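Tail assembly chaperone (Enterobacteria phage HK97, PDB 2OB9) probably serves as a chaperone in assembly of the phage tail, belonging to a diverged family of such proteins that share a spiral structure. Local coordinates at residues C70-L75 with R107-A112; V74-V79 with E99-V104. All blocks are in the same frame, centred on the assembly; numbering follows the deposited sequence.

Contact 1 of 2, residues C70-L75 with R107-A112; sequences CADVVL and RLLKQA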
# COMPACT_ATOMS: atom_id res chain seq x y z
N CYS A 70 18.89 12.16 16.78
CA CYS A 70 19.91 11.98 15.75
C CYS A 70 19.72 12.83 14.51
O CYS A 70 20.67 13.43 14.01
CB CYS A 70 19.99 10.52 15.30
SG CYS A 70 20.48 9.48 16.61
N ALA A 71 18.50 12.82 13.99
CA ALA A 71 18.13 13.64 12.84
C ALA A 71 18.22 15.12 13.16
O ALA A 71 18.72 15.90 12.33
CB ALA A 71 16.74 13.30 12.39
N ASP A 72 17.76 15.51 14.36
CA ASP A 72 17.83 16.91 14.77
C ASP A 72 19.30 17.35 14.82
O ASP A 72 19.67 18.41 14.31
CB ASP A 72 17.13 17.17 16.12
CG ASP A 72 15.62 17.19 16.01
OD1 ASP A 72 15.08 17.00 14.90
OD2 ASP A 72 14.94 17.37 17.06
N VAL A 73 20.17 16.55 15.43
CA VAL A 73 21.56 17.02 15.50
C VAL A 73 22.22 17.25 14.13
O VAL A 73 23.01 18.15 14.00
CB VAL A 73 22.50 16.32 16.58
CG1 VAL A 73 21.73 15.57 17.64
CG2 VAL A 73 23.63 15.53 15.95
N VAL A 74 21.82 16.47 13.11
CA VAL A 74 22.30 16.53 11.72
C VAL A 74 21.88 17.81 11.04
O VAL A 74 22.69 18.43 10.32
CB VAL A 74 21.78 15.30 10.89
CG1 VAL A 74 21.59 15.62 9.36
CG2 VAL A 74 22.68 14.13 11.11
N LEU A 75 20.63 18.20 11.23
CA LEU A 75 20.20 19.49 10.77
C LEU A 75 20.94 20.58 11.54
O LEU A 75 21.30 21.60 10.97
CB LEU A 75 18.66 19.66 10.91
CG LEU A 75 17.73 19.26 9.79
CD1 LEU A 75 16.29 19.69 10.08
CD2 LEU A 75 18.23 19.83 8.47
N ARG A 107 16.74 24.89 20.43
CA ARG A 107 16.08 26.20 20.23
C ARG A 107 16.73 26.97 19.07
O ARG A 107 16.08 27.72 18.37
CB ARG A 107 16.18 27.02 21.51
CG ARG A 107 15.47 28.37 21.44
CD ARG A 107 15.74 29.33 22.66
NE ARG A 107 17.15 29.77 22.83
CZ ARG A 107 17.76 30.66 22.05
NH1 ARG A 107 17.12 31.21 21.01
NH2 ARG A 107 19.03 31.02 22.30
N LEU A 108 18.04 26.77 18.88
CA LEU A 108 18.73 27.36 17.72
C LEU A 108 18.34 26.64 16.43
O LEU A 108 18.13 27.30 15.42
CB LEU A 108 20.27 27.41 17.93
CG LEU A 108 20.80 28.44 18.94
CD1 LEU A 108 22.28 28.26 19.18
CD2 LEU A 108 20.52 29.90 18.49
N LEU A 109 18.22 25.32 16.45
CA LEU A 109 17.68 24.60 15.32
C LEU A 109 16.31 25.15 14.87
O LEU A 109 16.12 25.41 13.67
CB LEU A 109 17.61 23.10 15.56
CG LEU A 109 17.04 22.17 14.46
CD1 LEU A 109 17.71 22.41 13.09
CD2 LEU A 109 17.26 20.69 14.87
N LYS A 110 15.37 25.30 15.82
CA LYS A 110 14.03 25.82 15.52
C LYS A 110 14.05 27.19 14.87
O LYS A 110 13.40 27.41 13.88
CB LYS A 110 13.13 25.82 16.76
CG LYS A 110 12.47 24.48 16.98
CD LYS A 110 11.90 24.37 18.36
CE LYS A 110 11.43 22.94 18.64
NZ LYS A 110 10.06 22.67 18.10
N GLN A 111 14.77 28.11 15.48
CA GLN A 111 14.99 29.44 14.95
C GLN A 111 15.49 29.33 13.49
O GLN A 111 14.94 29.99 12.62
CB GLN A 111 15.97 30.17 15.85
CG GLN A 111 15.62 31.61 16.16
CD GLN A 111 16.61 32.29 17.12
OE1 GLN A 111 16.75 33.52 17.11
NE2 GLN A 111 17.27 31.50 17.95
N ALA A 112 16.48 28.45 13.22
CA ALA A 112 16.97 28.26 11.84
C ALA A 112 15.90 27.75 10.85
O ALA A 112 15.81 28.24 9.71
CB ALA A 112 18.20 27.35 11.80
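Leu75 and Leu109 mark the closest approach of the two helical segments, 70-75 and 107-112, their CA atoms lying 7.3 Å apart, and one leucine spans the distance between the backbones. That leucine is Leu109. Its CG stands anti to the backbone N (chi1 179°), which carries the forked end straight across to helix 61-79, where the two methyls part company. Leu109 CD1 goes to Leu75 and rests against Leu75 CB at 3.6 Å, so it meets the root of that side chain and not its branched end. Leu109 CD2 goes one turn back, where it lies 3.4 Å from Asp72 O and 3.7 Å from Asp72 CB. Leu109 therefore straddles two residues on one side of the partner helix, and the Asp72 and Leu109 side chains cross at about a right angle. Contact with Asp72 is made through its backbone and the base of its side chain: the nearest carboxylate atom, Asp72 CG, is 4.0 Å from Leu109 CD2. The acid itself is engaged elsewhere, since OD2 accepts a hydrogen bond from the backbone N of Ala119 of the second subunit, a residue that also packs on Leu109. This buried polar group thus has a partner supplied by the assembly. Around the same leucines, Trp46 of helix 40-49 touches Asp72 and Leu75, while Tyr101 borders Asp72 and Leu109. All three residues that touch are buried, and what joins them is van der Waals packing. Here a single leucine from helix 103-113 is set against one turn of helix 61-79, a helix-helix contact in the hydrophobic core of the tail assembly chaperone fold, with the second subunit at its border.

Contact 2 of 2, residues V74-V79 with E99-V104; sequences VLFIDV and EIYGPV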
# COMPACT_ATOMS: atom_id res chain seq x y z
N VAL A 74 21.82 16.47 13.11
CA VAL A 74 22.30 16.53 11.72
C VAL A 74 21.88 17.81 11.04
O VAL A 74 22.69 18.43 10.32
CB VAL A 74 21.78 15.30 10.89
CG1 VAL A 74 21.59 15.62 9.36
CG2 VAL A 74 22.68 14.13 11.11
N LEU A 75 20.63 18.20 11.23
CA LEU A 75 20.20 19.49 10.77
C LEU A 75 20.94 20.58 11.54
O LEU A 75 21.30 21.60 10.97
CB LEU A 75 18.66 19.66 10.91
CG LEU A 75 17.73 19.26 9.79
CD1 LEU A 75 16.29 19.69 10.08
CD2 LEU A 75 18.23 19.83 8.47
N PHE A 76 21.11 20.40 12.84
CA PHE A 76 21.76 21.45 13.68
C PHE A 76 23.17 21.82 13.23
O PHE A 76 23.55 23.01 13.14
CB PHE A 76 21.79 21.05 15.16
CG PHE A 76 22.58 22.02 16.02
CD1 PHE A 76 22.04 23.25 16.40
CD2 PHE A 76 23.88 21.70 16.46
CE1 PHE A 76 22.77 24.15 17.19
CE2 PHE A 76 24.62 22.62 17.25
CZ PHE A 76 24.05 23.82 17.63
N ILE A 77 23.95 20.79 13.00
CA ILE A 77 25.30 20.92 12.57
C ILE A 77 25.36 21.70 11.25
O ILE A 77 26.30 22.41 11.00
CB ILE A 77 25.88 19.54 12.45
CG1 ILE A 77 26.33 19.06 13.83
CG2 ILE A 77 26.98 19.47 11.41
CD1 ILE A 77 26.40 17.53 13.89
N ASP A 78 24.32 21.57 10.45
CA ASP A 78 24.28 22.19 9.17
C ASP A 78 23.81 23.63 9.22
O ASP A 78 24.25 24.47 8.44
CB ASP A 78 23.37 21.38 8.25
CG ASP A 78 23.48 21.82 6.80
OD1 ASP A 78 24.57 21.63 6.19
OD2 ASP A 78 22.47 22.36 6.30
N VAL A 79 22.91 23.94 10.14
CA VAL A 79 22.41 25.31 10.21
C VAL A 79 23.31 26.30 10.92
O VAL A 79 23.19 27.49 10.69
CB VAL A 79 20.96 25.38 10.77
CG1 VAL A 79 20.04 24.46 9.99
CG2 VAL A 79 20.91 25.10 12.29
N GLU A 99 26.22 13.95 21.99
CA GLU A 99 26.32 13.79 23.46
C GLU A 99 26.12 15.05 24.32
O GLU A 99 25.81 14.94 25.52
CB GLU A 99 27.56 13.00 23.90
CG GLU A 99 28.88 13.38 23.28
CD GLU A 99 30.06 12.70 24.00
OE1 GLU A 99 30.18 12.83 25.24
OE2 GLU A 99 30.87 12.02 23.31
N ILE A 100 26.26 16.23 23.72
CA ILE A 100 26.06 17.47 24.44
C ILE A 100 24.82 18.23 24.01
O ILE A 100 24.48 19.25 24.60
CB ILE A 100 27.33 18.46 24.39
CG1 ILE A 100 27.20 19.60 23.33
CG2 ILE A 100 28.67 17.71 24.49
CD1 ILE A 100 27.38 19.31 21.86
N TYR A 101 24.15 17.77 22.95
CA TYR A 101 22.98 18.44 22.43
C TYR A 101 21.87 18.56 23.48
O TYR A 101 21.40 17.56 24.06
CB TYR A 101 22.48 17.71 21.19
CG TYR A 101 21.40 18.39 20.36
CD1 TYR A 101 21.74 19.20 19.26
CD2 TYR A 101 20.05 18.15 20.61
CE1 TYR A 101 20.73 19.78 18.45
CE2 TYR A 101 19.04 18.72 19.82
CZ TYR A 101 19.40 19.54 18.74
OH TYR A 101 18.41 20.11 17.96
N GLY A 102 21.45 19.79 23.71
CA GLY A 102 20.40 20.05 24.67
C GLY A 102 19.57 21.25 24.27
O GLY A 102 19.50 21.59 23.08
N PRO A 103 18.91 21.88 25.25
CA PRO A 103 17.88 22.92 25.06
C PRO A 103 18.28 24.11 24.16
O PRO A 103 17.47 24.55 23.35
CB PRO A 103 17.58 23.38 26.50
CG PRO A 103 17.87 22.18 27.33
CD PRO A 103 19.10 21.56 26.68
N VAL A 104 19.48 24.64 24.33
CA VAL A 104 19.95 25.76 23.51
C VAL A 104 20.09 25.37 22.03
O VAL A 104 19.56 26.05 21.15
CB VAL A 104 21.26 26.40 24.09
CG1 VAL A 104 21.78 27.54 23.18
CG2 VAL A 104 21.02 26.90 25.50
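Phe76 and Tyr101 both hold CG anti to the backbone N, chi1 173° and -170°, and these extended torsions turn the two rings toward each other between helix 61-79 and the loop that leads into helix 103-113. The backbones stay well apart, with the CA atoms of this pair 9.3 Å from each other, so the aromatic side chains make the contact. They form a T-shaped pair: the edge of Tyr101 is directed at the face of Phe76, the ring centroids are 5.6 Å apart and the planes stand at 81°. A single ring atom, Tyr101 CE1, does most of the touching. It sits 3.7 Å from Phe76 CB and 3.8 Å from Phe76 CG, so the tyrosine edge comes in near the point where the phenylalanine ring joins its stem. Relative to the tyrosine ring, Phe76 CG lies at the edge and in the plane. Other residues of the same chain pack on the pair: the ring of His105 also meets Phe76, and Val97 of helix 94-98 packs on Phe76. Tyr101 in turn touches Ser106 and Leu109 on helix 103-113. Directly after the tyrosine, Gly102 takes the N-cap position and Pro103 opens the helix, which places Tyr101 just ahead of the first turn. This is an edge-to-face aromatic pair of the buried core, joining the last turn of helix 61-79 to the connection between helices 94-98 and 103-113.

Both contacts are buried and use the later part of helix 61-79, with Val74 and Leu75 common to their segments and centres about 5 Å apart. Contact 1 faces the body of helix 103-113 and relies on the methyls of one leucine against a leucine and the base of a buried aspartate; contact 2 faces the entry to that same helix and relies on aromatic rings. They meet directly: Tyr101 OH packs 3.3 Å from Leu109 CD2, and Ala112 CB lies 3.5 Å from Val79 CB. The second subunit reaches both segment pairs: at contact 1 it bonds a touching residue, and at contact 2 it packs on Ile100 and Pro103, beside the ring pair, with a long, weak ion pair at Glu99.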